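5-carboxymethyl-2-hydroxymuconate semialdehyde dehydrogenase (Thermus thermophilus, PDB 2D4E) probably catalyses the NAD-dependent oxidation of 5-carboxymethyl-2-hydroxymuconate semialdehyde to the corresponding carboxylic acid. Local coordinates at residues Pro45-Ala50 and Leu347-His352; Pro171-Leu176 and Phe298-Glu303; Ala238-Pro243 and Ala262-Arg267; Val242-Leu247 and Leu492-Asp497. One frame throughout, in Å; residues are numbered along the deposited sequence.

Contact 1: Pro45-Ala50 and Leu347-His352. With NA (sodium ion), chain I.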
# COMPACT_ATOMS: atom_id res chain seq x y z
N PRO C 45 24.01 18.49 -38.85
CA PRO C 45 24.90 17.34 -38.72
C PRO C 45 25.18 16.90 -37.29
O PRO C 45 25.00 17.66 -36.34
CB PRO C 45 26.17 17.82 -39.40
CG PRO C 45 26.23 19.26 -38.92
CD PRO C 45 24.78 19.74 -39.03
N SER C 46 25.61 15.65 -37.16
CA SER C 46 25.99 15.08 -35.88
C SER C 46 27.38 14.48 -36.10
O SER C 46 27.58 13.70 -37.03
CB SER C 46 25.03 13.99 -35.43
OG SER C 46 25.46 13.46 -34.18
N LEU C 47 28.31 14.83 -35.23
CA LEU C 47 29.69 14.37 -35.32
C LEU C 47 29.96 13.04 -34.62
O LEU C 47 29.20 12.61 -33.74
CB LEU C 47 30.63 15.42 -34.72
CG LEU C 47 30.43 16.89 -35.12
CD1 LEU C 47 31.43 17.76 -34.37
CD2 LEU C 47 30.59 17.06 -36.63
N ASP C 48 31.05 12.40 -35.02
CA ASP C 48 31.52 11.16 -34.42
C ASP C 48 32.56 11.69 -33.44
O ASP C 48 33.63 12.14 -33.86
CB ASP C 48 32.15 10.28 -35.50
CG ASP C 48 32.90 9.08 -34.93
OD1 ASP C 48 33.22 8.16 -35.72
OD2 ASP C 48 33.17 9.04 -33.71
N PRO C 49 32.27 11.66 -32.14
CA PRO C 49 33.19 12.16 -31.11
C PRO C 49 34.61 11.61 -31.13
O PRO C 49 35.51 12.20 -30.54
CB PRO C 49 32.45 11.85 -29.81
CG PRO C 49 31.63 10.65 -30.15
CD PRO C 49 31.11 11.00 -31.52
N ALA C 50 34.80 10.49 -31.82
CA ALA C 50 36.13 9.89 -31.91
C ALA C 50 37.00 10.56 -32.97
O ALA C 50 38.23 10.51 -32.88
CB ALA C 50 36.00 8.41 -32.21
N LEU C 347 34.87 12.54 -25.31
CA LEU C 347 33.70 13.27 -24.87
C LEU C 347 32.83 13.52 -26.09
O LEU C 347 33.30 13.46 -27.23
CB LEU C 347 34.09 14.58 -24.18
CG LEU C 347 35.00 14.36 -22.97
CD1 LEU C 347 35.22 15.68 -22.24
CD2 LEU C 347 34.36 13.34 -22.03
N ILE C 348 31.56 13.81 -25.83
CA ILE C 348 30.56 14.01 -26.87
C ILE C 348 30.81 15.00 -28.00
O ILE C 348 30.53 14.70 -29.17
CB ILE C 348 29.20 14.37 -26.22
CG1 ILE C 348 28.09 14.37 -27.28
CG2 ILE C 348 29.29 15.72 -25.53
CD1 ILE C 348 27.86 13.00 -27.90
N HIS C 349 31.35 16.17 -27.68
CA HIS C 349 31.53 17.20 -28.69
C HIS C 349 32.69 18.11 -28.30
O HIS C 349 32.98 18.26 -27.12
CB HIS C 349 30.21 17.98 -28.77
CG HIS C 349 30.10 18.92 -29.93
ND1 HIS C 349 30.72 20.15 -29.96
CD2 HIS C 349 29.40 18.82 -31.09
CE1 HIS C 349 30.40 20.77 -31.08
NE2 HIS C 349 29.61 19.98 -31.78
N PRO C 350 33.38 18.70 -29.29
CA PRO C 350 34.50 19.59 -28.95
C PRO C 350 34.07 20.73 -28.04
O PRO C 350 34.85 21.19 -27.20
CB PRO C 350 35.01 20.07 -30.32
CG PRO C 350 33.86 19.82 -31.26
CD PRO C 350 33.29 18.52 -30.75
N GLU C 351 32.84 21.19 -28.18
CA GLU C 351 32.35 22.27 -27.34
C GLU C 351 32.26 21.79 -25.89
O GLU C 351 32.49 22.55 -24.96
CB GLU C 351 30.97 22.75 -27.81
CG GLU C 351 31.03 23.67 -29.02
CD GLU C 351 29.65 23.99 -29.58
OE1 GLU C 351 28.68 24.07 -28.79
OE2 GLU C 351 29.54 24.17 -30.82
N HIS C 352 31.92 20.52 -25.71
CA HIS C 352 31.82 19.97 -24.37
C HIS C 352 33.21 19.78 -23.78
O HIS C 352 33.41 19.91 -22.57
CB HIS C 352 31.06 18.65 -24.38
CG HIS C 352 30.76 18.13 -23.01
ND1 HIS C 352 30.06 18.86 -22.07
CD2 HIS C 352 31.10 16.97 -22.40
CE1 HIS C 352 29.99 18.18 -20.94
NE2 HIS C 352 30.62 17.03 -21.11
NA NA I . 27.18 12.62 -32.29
O HOH W 1 28.26 14.59 -31.27

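Contact 2: Pro171-Leu176 and Phe298-Glu303. With NAD (nicotinamide-adenine-dinucleotide), chain K.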
# COMPACT_ATOMS: atom_id res chain seq x y z
N PRO C 171 18.71 13.90 -22.92
CA PRO C 171 20.11 14.31 -23.06
C PRO C 171 20.92 13.49 -24.07
O PRO C 171 20.49 12.42 -24.51
CB PRO C 171 20.64 14.17 -21.64
CG PRO C 171 19.94 12.94 -21.18
CD PRO C 171 18.52 13.11 -21.68
N TRP C 172 22.10 13.99 -24.40
CA TRP C 172 22.96 13.34 -25.39
C TRP C 172 23.85 12.17 -24.97
O TRP C 172 24.35 11.46 -25.82
CB TRP C 172 23.86 14.39 -26.07
CG TRP C 172 24.67 15.23 -25.11
CD1 TRP C 172 24.45 16.54 -24.78
CD2 TRP C 172 25.81 14.82 -24.33
NE1 TRP C 172 25.37 16.97 -23.86
CE2 TRP C 172 26.21 15.93 -23.56
CE3 TRP C 172 26.52 13.62 -24.21
CZ2 TRP C 172 27.30 15.88 -22.68
CZ3 TRP C 172 27.61 13.56 -23.34
CH2 TRP C 172 27.99 14.69 -22.58
N ASN C 173 24.03 11.96 -23.67
CA ASN C 173 24.94 10.90 -23.23
C ASN C 173 24.46 9.46 -23.39
O ASN C 173 25.25 8.60 -23.80
CB ASN C 173 25.40 11.17 -21.78
CG ASN C 173 24.32 10.92 -20.76
OD1 ASN C 173 23.15 11.28 -20.97
ND2 ASN C 173 24.69 10.32 -19.64
N ALA C 174 23.19 9.19 -23.09
CA ALA C 174 22.66 7.83 -23.22
C ALA C 174 21.26 7.86 -23.85
O ALA C 174 20.26 7.56 -23.20
CB ALA C 174 22.60 7.17 -21.84
N PRO C 175 21.18 8.21 -25.15
CA PRO C 175 19.96 8.32 -25.95
C PRO C 175 18.91 7.23 -25.80
O PRO C 175 17.77 7.51 -25.44
CB PRO C 175 20.50 8.41 -27.38
CG PRO C 175 21.78 9.13 -27.20
CD PRO C 175 22.37 8.44 -25.99
N LEU C 176 19.30 5.99 -26.07
CA LEU C 176 18.34 4.88 -25.98
C LEU C 176 17.85 4.60 -24.56
O LEU C 176 16.64 4.54 -24.33
CB LEU C 176 18.95 3.60 -26.56
CG LEU C 176 17.95 2.45 -26.68
CD1 LEU C 176 16.90 2.80 -27.74
CD2 LEU C 176 18.67 1.17 -27.06
N PHE C 298 34.88 7.56 -13.25
CA PHE C 298 35.48 7.42 -14.57
C PHE C 298 34.74 6.57 -15.60
O PHE C 298 34.99 6.72 -16.80
CB PHE C 298 36.93 6.95 -14.42
CG PHE C 298 37.79 7.92 -13.64
CD1 PHE C 298 38.52 7.49 -12.54
CD2 PHE C 298 37.82 9.27 -13.98
CE1 PHE C 298 39.27 8.39 -11.78
CE2 PHE C 298 38.57 10.18 -13.24
CZ PHE C 298 39.30 9.75 -12.13
N SER C 299 33.84 5.70 -15.17
CA SER C 299 33.10 4.89 -16.14
C SER C 299 32.20 5.82 -16.96
O SER C 299 31.93 6.96 -16.55
CB SER C 299 32.23 3.84 -15.43
OG SER C 299 31.19 4.47 -14.70
N PHE C 300 31.73 5.34 -18.11
CA PHE C 300 30.86 6.12 -18.99
C PHE C 300 31.51 7.47 -19.36
O PHE C 300 30.83 8.49 -19.51
CB PHE C 300 29.50 6.34 -18.32
CG PHE C 300 28.33 6.27 -19.28
CD1 PHE C 300 27.77 7.43 -19.80
CD2 PHE C 300 27.82 5.04 -19.68
CE1 PHE C 300 26.71 7.37 -20.71
CE2 PHE C 300 26.75 4.97 -20.59
CZ PHE C 300 26.20 6.14 -21.11
N ASN C 301 32.84 7.43 -19.51
CA ASN C 301 33.64 8.61 -19.86
C ASN C 301 33.36 9.79 -18.95
O ASN C 301 33.50 10.94 -19.37
CB ASN C 301 33.40 9.04 -21.31
CG ASN C 301 33.64 7.92 -22.31
OD1 ASN C 301 34.29 6.92 -22.00
ND2 ASN C 301 33.12 8.09 -23.53
N GLY C 302 32.96 9.53 -17.71
CA GLY C 302 32.67 10.61 -16.78
C GLY C 302 31.40 11.39 -17.10
O GLY C 302 31.06 12.34 -16.40
N GLU C 303 30.69 10.97 -18.14
CA GLU C 303 29.46 11.65 -18.54
C GLU C 303 28.21 10.93 -18.01
O GLU C 303 27.29 10.59 -18.75
CB GLU C 303 29.42 11.77 -20.07
CG GLU C 303 30.67 12.45 -20.61
CD GLU C 303 30.81 12.35 -22.12
OE1 GLU C 303 30.71 11.23 -22.66
OE2 GLU C 303 31.05 13.39 -22.76
PA NAD K . 20.59 19.83 -21.93
O1A NAD K . 21.00 21.04 -22.64
O2A NAD K . 19.70 20.13 -20.80
O5B NAD K . 19.81 18.76 -22.86
C5B NAD K . 18.62 18.00 -22.47
C4B NAD K . 17.55 18.25 -23.51
O4B NAD K . 17.15 19.62 -23.30
C3B NAD K . 18.04 18.21 -24.98
O3B NAD K . 17.24 17.29 -25.76
C2B NAD K . 17.92 19.68 -25.42
O2B NAD K . 17.63 19.83 -26.83
C1B NAD K . 16.81 20.17 -24.51
N9A NAD K . 16.82 21.62 -24.37
C8A NAD K . 17.89 22.48 -24.22
N7A NAD K . 17.53 23.78 -24.11
C5A NAD K . 16.14 23.72 -24.19
C6A NAD K . 15.13 24.75 -24.14
N6A NAD K . 15.41 26.05 -24.00
N1A NAD K . 13.81 24.33 -24.25
C2A NAD K . 13.52 22.98 -24.39
N3A NAD K . 14.37 21.97 -24.45
C4A NAD K . 15.68 22.39 -24.34
O3 NAD K . 21.86 19.12 -21.49
PN NAD K . 22.61 17.74 -21.74
O1N NAD K . 23.99 18.11 -22.15
O2N NAD K . 21.84 16.93 -22.70
O5D NAD K . 22.57 17.35 -20.24
C5D NAD K . 23.42 16.47 -19.55
C4D NAD K . 22.81 16.69 -18.21
O4D NAD K . 21.69 15.81 -17.97
C3D NAD K . 23.74 16.65 -17.01
O3D NAD K . 23.59 17.80 -16.14
C2D NAD K . 23.33 15.32 -16.37
O2D NAD K . 23.64 15.32 -14.96
C1D NAD K . 21.85 15.27 -16.69
N1N NAD K . 21.29 13.92 -16.62
C2N NAD K . 20.49 13.73 -15.50
C3N NAD K . 19.93 12.47 -15.35
C7N NAD K . 19.06 12.12 -14.15
O7N NAD K . 18.59 10.99 -14.08
N7N NAD K . 18.82 13.03 -13.20
C4N NAD K . 20.17 11.40 -16.33
C5N NAD K . 21.01 11.74 -17.43
C6N NAD K . 21.60 12.96 -17.64

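Contact 3: Ala238-Pro243 and Ala262-Arg267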
# COMPACT_ATOMS: atom_id res chain seq x y z
N ALA C 238 6.16 24.50 -25.13
CA ALA C 238 5.11 25.51 -25.26
C ALA C 238 3.79 25.03 -25.84
O ALA C 238 2.78 25.70 -25.68
CB ALA C 238 5.62 26.68 -26.09
N HIS C 239 3.79 23.87 -26.49
CA HIS C 239 2.56 23.39 -27.12
C HIS C 239 1.43 23.02 -26.16
O HIS C 239 1.59 22.19 -25.27
CB HIS C 239 2.84 22.22 -28.05
CG HIS C 239 1.81 22.06 -29.13
ND1 HIS C 239 0.50 21.74 -28.86
CD2 HIS C 239 1.89 22.25 -30.47
CE1 HIS C 239 -0.19 21.74 -29.99
NE2 HIS C 239 0.63 22.04 -30.98
N PRO C 240 0.25 23.63 -26.37
CA PRO C 240 -0.96 23.42 -25.56
C PRO C 240 -1.58 22.02 -25.58
O PRO C 240 -2.42 21.72 -24.74
CB PRO C 240 -1.92 24.49 -26.08
CG PRO C 240 -1.54 24.61 -27.52
CD PRO C 240 -0.02 24.58 -27.46
N LEU C 241 -1.17 21.18 -26.52
CA LEU C 241 -1.74 19.84 -26.56
C LEU C 241 -0.89 18.77 -25.86
O LEU C 241 -1.25 17.60 -25.84
CB LEU C 241 -2.01 19.42 -28.02
CG LEU C 241 -3.04 20.27 -28.77
CD1 LEU C 241 -3.21 19.72 -30.18
CD2 LEU C 241 -4.37 20.25 -28.03
N VAL C 242 0.23 19.18 -25.28
CA VAL C 242 1.11 18.25 -24.57
C VAL C 242 1.19 18.69 -23.11
O VAL C 242 2.11 19.39 -22.70
CB VAL C 242 2.52 18.24 -25.20
CG1 VAL C 242 3.40 17.20 -24.51
CG2 VAL C 242 2.42 17.94 -26.69
N PRO C 243 0.20 18.26 -22.30
CA PRO C 243 0.12 18.60 -20.87
C PRO C 243 1.23 18.10 -19.97
O PRO C 243 1.51 18.72 -18.94
CB PRO C 243 -1.26 18.06 -20.48
CG PRO C 243 -1.38 16.84 -21.34
CD PRO C 243 -0.86 17.31 -22.68
N ALA C 262 4.95 27.16 -17.64
CA ALA C 262 3.96 27.84 -16.82
C ALA C 262 2.74 28.37 -17.57
O ALA C 262 1.65 28.45 -17.02
CB ALA C 262 4.63 28.99 -16.05
N ASP C 263 2.93 28.74 -18.84
CA ASP C 263 1.82 29.28 -19.62
C ASP C 263 0.64 28.32 -19.77
O ASP C 263 -0.50 28.75 -19.96
CB ASP C 263 2.32 29.71 -21.01
CG ASP C 263 3.37 30.81 -20.94
OD1 ASP C 263 3.11 31.85 -20.29
OD2 ASP C 263 4.45 30.65 -21.54
N HIS C 264 0.91 27.02 -19.67
CA HIS C 264 -0.14 26.03 -19.80
C HIS C 264 -0.21 25.13 -18.57
O HIS C 264 -0.81 24.06 -18.57
CB HIS C 264 0.15 25.18 -21.04
CG HIS C 264 -0.06 26.01 -22.28
ND1 HIS C 264 0.96 26.47 -23.05
CD2 HIS C 264 -1.26 26.45 -22.84
CE1 HIS C 264 0.38 27.16 -24.05
NE2 HIS C 264 -0.95 27.17 -23.95
N LEU C 265 0.42 25.58 -17.49
CA LEU C 265 0.45 24.84 -16.23
C LEU C 265 0.75 23.36 -16.49
O LEU C 265 0.04 22.48 -16.01
CB LEU C 265 -0.89 24.99 -15.51
CG LEU C 265 -1.19 26.40 -15.02
CD1 LEU C 265 -2.64 26.50 -14.57
CD2 LEU C 265 -0.24 26.76 -13.88
N LYS C 266 1.80 23.10 -17.26
CA LYS C 266 2.16 21.72 -17.56
C LYS C 266 2.77 21.00 -16.37
O LYS C 266 3.40 21.62 -15.52
CB LYS C 266 3.13 21.68 -18.74
CG LYS C 266 2.54 22.23 -20.03
CD LYS C 266 3.39 21.89 -21.22
CE LYS C 266 2.71 22.29 -22.52
NZ LYS C 266 3.52 21.82 -23.67
N ARG C 267 2.55 19.69 -16.31
CA ARG C 267 3.10 18.86 -15.25
C ARG C 267 4.50 18.45 -15.72
O ARG C 267 4.67 17.95 -16.83
CB ARG C 267 2.23 17.62 -15.05
CG ARG C 267 2.61 16.75 -13.87
CD ARG C 267 1.65 15.56 -13.74
NE ARG C 267 0.27 15.99 -13.89
CZ ARG C 267 -0.78 15.17 -13.93
NH1 ARG C 267 -0.61 13.86 -13.81
NH2 ARG C 267 -2.00 15.67 -14.08
O HOH W 2 -1.32 19.43 -17.04

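Contact 4: Val242-Leu247 and Leu492-Asp497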
# COMPACT_ATOMS: atom_id res chain seq x y z
N VAL C 242 0.23 19.18 -25.28
CA VAL C 242 1.11 18.25 -24.57
C VAL C 242 1.19 18.69 -23.11
O VAL C 242 2.11 19.39 -22.70
CB VAL C 242 2.52 18.24 -25.20
CG1 VAL C 242 3.40 17.20 -24.51
CG2 VAL C 242 2.42 17.94 -26.69
N PRO C 243 0.20 18.26 -22.30
CA PRO C 243 0.12 18.60 -20.87
C PRO C 243 1.23 18.10 -19.97
O PRO C 243 1.51 18.72 -18.94
CB PRO C 243 -1.26 18.06 -20.48
CG PRO C 243 -1.38 16.84 -21.34
CD PRO C 243 -0.86 17.31 -22.68
N LEU C 244 1.87 16.99 -20.34
CA LEU C 244 2.95 16.43 -19.53
C LEU C 244 4.31 16.54 -20.21
O LEU C 244 4.44 16.36 -21.43
CB LEU C 244 2.65 14.96 -19.20
CG LEU C 244 1.80 14.66 -17.97
CD1 LEU C 244 0.42 15.34 -18.07
CD2 LEU C 244 1.65 13.15 -17.83
N LEU C 245 5.33 16.82 -19.41
CA LEU C 245 6.69 16.97 -19.92
C LEU C 245 7.72 16.29 -19.03
O LEU C 245 7.73 16.52 -17.83
CB LEU C 245 7.07 18.45 -20.01
CG LEU C 245 6.33 19.42 -20.92
CD1 LEU C 245 6.81 20.83 -20.61
CD2 LEU C 245 6.57 19.07 -22.38
N THR C 246 8.56 15.44 -19.61
CA THR C 246 9.62 14.84 -18.82
C THR C 246 10.89 15.50 -19.33
O THR C 246 11.03 15.76 -20.53
CB THR C 246 9.75 13.30 -19.03
OG1 THR C 246 10.18 13.04 -20.37
CG2 THR C 246 8.43 12.60 -18.77
N LEU C 247 11.81 15.81 -18.43
CA LEU C 247 13.05 16.43 -18.83
C LEU C 247 14.21 15.79 -18.12
O LEU C 247 14.21 15.63 -16.89
CB LEU C 247 13.04 17.93 -18.54
CG LEU C 247 14.41 18.62 -18.72
CD1 LEU C 247 14.86 18.52 -20.18
CD2 LEU C 247 14.30 20.07 -18.30
N LEU C 492 3.68 6.20 -11.68
CA LEU C 492 2.23 6.41 -11.82
C LEU C 492 1.77 7.78 -11.36
O LEU C 492 0.85 8.35 -11.94
CB LEU C 492 1.45 5.36 -11.04
CG LEU C 492 1.22 3.98 -11.65
CD1 LEU C 492 0.47 3.13 -10.63
CD2 LEU C 492 0.42 4.09 -12.95
N ASP C 493 2.38 8.29 -10.30
CA ASP C 493 1.99 9.58 -9.77
C ASP C 493 2.16 10.72 -10.75
O ASP C 493 1.51 11.76 -10.61
CB ASP C 493 2.76 9.88 -8.48
CG ASP C 493 2.10 9.26 -7.27
OD1 ASP C 493 1.02 9.77 -6.88
OD2 ASP C 493 2.64 8.27 -6.72
N PHE C 494 3.01 10.53 -11.75
CA PHE C 494 3.21 11.56 -12.75
C PHE C 494 2.41 11.31 -14.02
O PHE C 494 1.76 12.21 -14.53
CB PHE C 494 4.69 11.70 -13.10
CG PHE C 494 4.95 12.60 -14.28
CD1 PHE C 494 5.18 12.07 -15.55
CD2 PHE C 494 4.94 13.99 -14.13
CE1 PHE C 494 5.40 12.90 -16.65
CE2 PHE C 494 5.15 14.84 -15.23
CZ PHE C 494 5.38 14.29 -16.49
N TYR C 495 2.45 10.07 -14.51
CA TYR C 495 1.76 9.73 -15.75
C TYR C 495 0.25 9.52 -15.68
O TYR C 495 -0.39 9.42 -16.73
CB TYR C 495 2.41 8.48 -16.37
CG TYR C 495 3.88 8.65 -16.72
CD1 TYR C 495 4.88 8.11 -15.90
CD2 TYR C 495 4.27 9.38 -17.85
CE1 TYR C 495 6.23 8.29 -16.21
CE2 TYR C 495 5.62 9.56 -18.16
CZ TYR C 495 6.59 9.02 -17.34
OH TYR C 495 7.91 9.20 -17.64
N THR C 496 -0.31 9.46 -14.48
CA THR C 496 -1.75 9.27 -14.34
C THR C 496 -2.35 10.28 -13.38
O THR C 496 -1.63 10.96 -12.65
CB THR C 496 -2.09 7.84 -13.82
OG1 THR C 496 -1.66 7.70 -12.46
CG2 THR C 496 -1.41 6.78 -14.67
N ASP C 497 -3.68 10.38 -13.39
CA ASP C 497 -4.41 11.29 -12.51
C ASP C 497 -5.25 10.50 -11.53
O ASP C 497 -5.91 9.52 -11.92
CB ASP C 497 -5.37 12.20 -13.30
CG ASP C 497 -4.65 13.19 -14.18
OD1 ASP C 497 -3.61 13.74 -13.76
OD2 ASP C 497 -5.15 13.44 -15.30

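Contact 1: Pro45-Ala50 and Leu347-His352
P49 and L47 meet the entrance to helix 350-365 in two quite different ways, beside a sodium site of this aldehyde dehydrogenase fold. The tight part lies on the buried side. There P49 CB presses on two successive backbone carbonyls, 3.2 Å from L347 O and 3.5 Å from I348 O; L347 O is hydrogen-bonded by N390 ND2. The looser part is partly open to solvent and rests on one methyl: L47 CD1 slants toward the H349 imidazole, 3.9 Å from NE2, and lies near P350 CD. These van der Waals distances carry no polar bond. H349 is the N-cap of the helix. Its ring swings CG anti to the backbone N (chi1 -169°), and ND1 accepts from E351 N at 3.0 Å with the donor close to the ring plane, which fixes the rotation of the imidazole. W200 stacks on the same ring. Replacing H349 by an alanine would probably leave E351 N without its capping acceptor and open a gap beside L47 CD1. Within 45-50, D48 OD2 accepts from A50 N and closes an Asx turn round P49, while its other oxygen is paired with R19. The sodium ion joins the segments indirectly. S46 OG and L47 O bind it from 45-50, with D113 and W200 completing the protein share. A sixth position belongs to a water 2.5 Å from the sodium ion, and this water donates to I348 O at 3.1 Å.

Contact 2: Pro171-Leu176 and Phe298-Glu303
W172 and E303 meet crosswise: the six-membered end of the indole points at the carboxylate, the two planes standing 62° apart. E303 OE2 comes 3.3 Å from W172 CH2, oblique to the ring, while the aliphatic part of E303 runs by the same ring end with CB and CG about 4 Å away. The polar need of OE2 is met elsewhere, by I348 N. N173 and F300 are likewise at about a right angle, amide and phenyl planes 78° apart, so ND2 passes close to F300 CE1 without stacking on it. Lodged between its own N and carbonyl carbon (chi1 73°), the N173 amide reaches E303, where ND2 donates to E303 O at 2.8 Å in a somewhat bent bond. In the aldehyde dehydrogenase fold this brings the loop after strand 166-169 of the parallel coenzyme-binding sheet against the loop that leads from helix 286-298 to strand 310-314 of the other large sheet, and NAD lies alongside. W172 N makes a weak bond to NAD O2N at 3.4 Å; P171 packs on the same oxygen through CB. A174 is the N-cap residue of helix 175-188, and its CB touches F300 CZ at 3.8 Å, oblique to the ring. The edge of that phenyl also receives N173 O, which lies near the ring plane 3.6 Å from CE1.

Contact 3: Ala238-Pro243 and Ala262-Arg267
K266 and the turn H239-V242 form a largely polar loop-to-loop contact at the N-terminal ends of two neighbouring strands, 244-248 and 267-271, of the five-stranded parallel sheet. The evidence is the path of the lysine. Its chain is fully extended beyond CG, and its methylenes pass V242 O, with CE at 3.0 Å, before the ammonium reaches the turn. There NZ donates to H239 O; the modelled 2.5 Å is short, so the exact length is doubtful. A weak bond goes to V242 O, and V237 O is a further acceptor, so the buried charge is held by carbonyls of the last turn of helix 229-238 and of the turn that follows. That turn is type I, and H239 stiffens it: ND1 takes L241 N at 2.9 Å in the plane of the imidazole, while NE2 is bound to D67. On the more exposed side P240 lies over one face of the H264 ring, a CH-pi contact with CB 4.0 Å from the centroid and 30° off the normal; A238 O approaches H264 CE1 to 3.2 Å, obliquely. L265, with positive phi, closes a Schellman motif ending helix 251-261. R267 pairs with D497 of its own chain and, through NE, with D483 of a second subunit; D263 pairs with R259 of that subunit. R267 N donates to P243 O at 3.0 Å, a backbone bond that ties the strand entrances together. Strands 244-248 and 267-271 are parallel neighbours joined by helix 251-261, a beta-alpha-beta crossover, the repeating unit of a Rossmann-like coenzyme-binding sheet.

Contact 4: Val242-Leu247 and Leu492-Asp497
L244 and F494 approach from opposite directions and make the main apolar contact. L244 CD2 lies over one face of the phenyl, offset toward the rim, in a CH-pi contact 4.3 Å from the ring centroid and 25° off the normal; L244 CG adds a touch on F494 CZ at 3.9 Å. The ring reaches the strand because F494 CG stands anti to its backbone N (chi1 171°). T246 crosses F494 at about a right angle, its CG2 3.7 Å from CE1 and 3.6 Å from Y495 OH. That hydroxyl has its hydrogen bond with E486, and the Y495 ring lies with one face over F494 CD1. With an alanine at F494, L244 CD2 and T246 CG2 are likely to face a gap, and the Y495 ring would lose the CD1 contact on its face. Contacts with backbone atoms are closer: F494 CZ comes 3.5 Å from L245 O, oblique to the ring, and L244 CD2 is 3.4 Å from F494 O, whose hydrogen bond comes from R267 NH1. Hydrogen bonds within 492-497 shape the helix end. L492 O accepts from T496 N and, at 2.6 Å, from T496 OG1, the donors arriving from opposite faces of the carbonyl plane. Strand 244-248 runs between strands 166-169 and 267-271, F494 touches S269, Y495 packs on helix 175-188, and strand 496-504 leaves to pair with 154-162.

Overall arrangement
The segments nest along the chain: contact 3 lies within the loop closed by contact 2, itself inside that of contact 1, whereas contact 4 starts in the same stretch as contact 3 and crosses contacts 1 and 2. Contacts 1 and 2 have centres 12 Å apart and touch through I348 N and E303 OE2, linking a sodium site to the NAD pocket. Contacts 3 and 4, centres 11 Å apart, share V242 and P243 and are joined by the R267-D497 salt bridge; they tie the start of strands 244-248 and 267-271 to helix 488-495 and strand 496-504. Centres of one pair lie about 25 to 32 Å from those of the other, with the coenzyme-binding sheet spanning between.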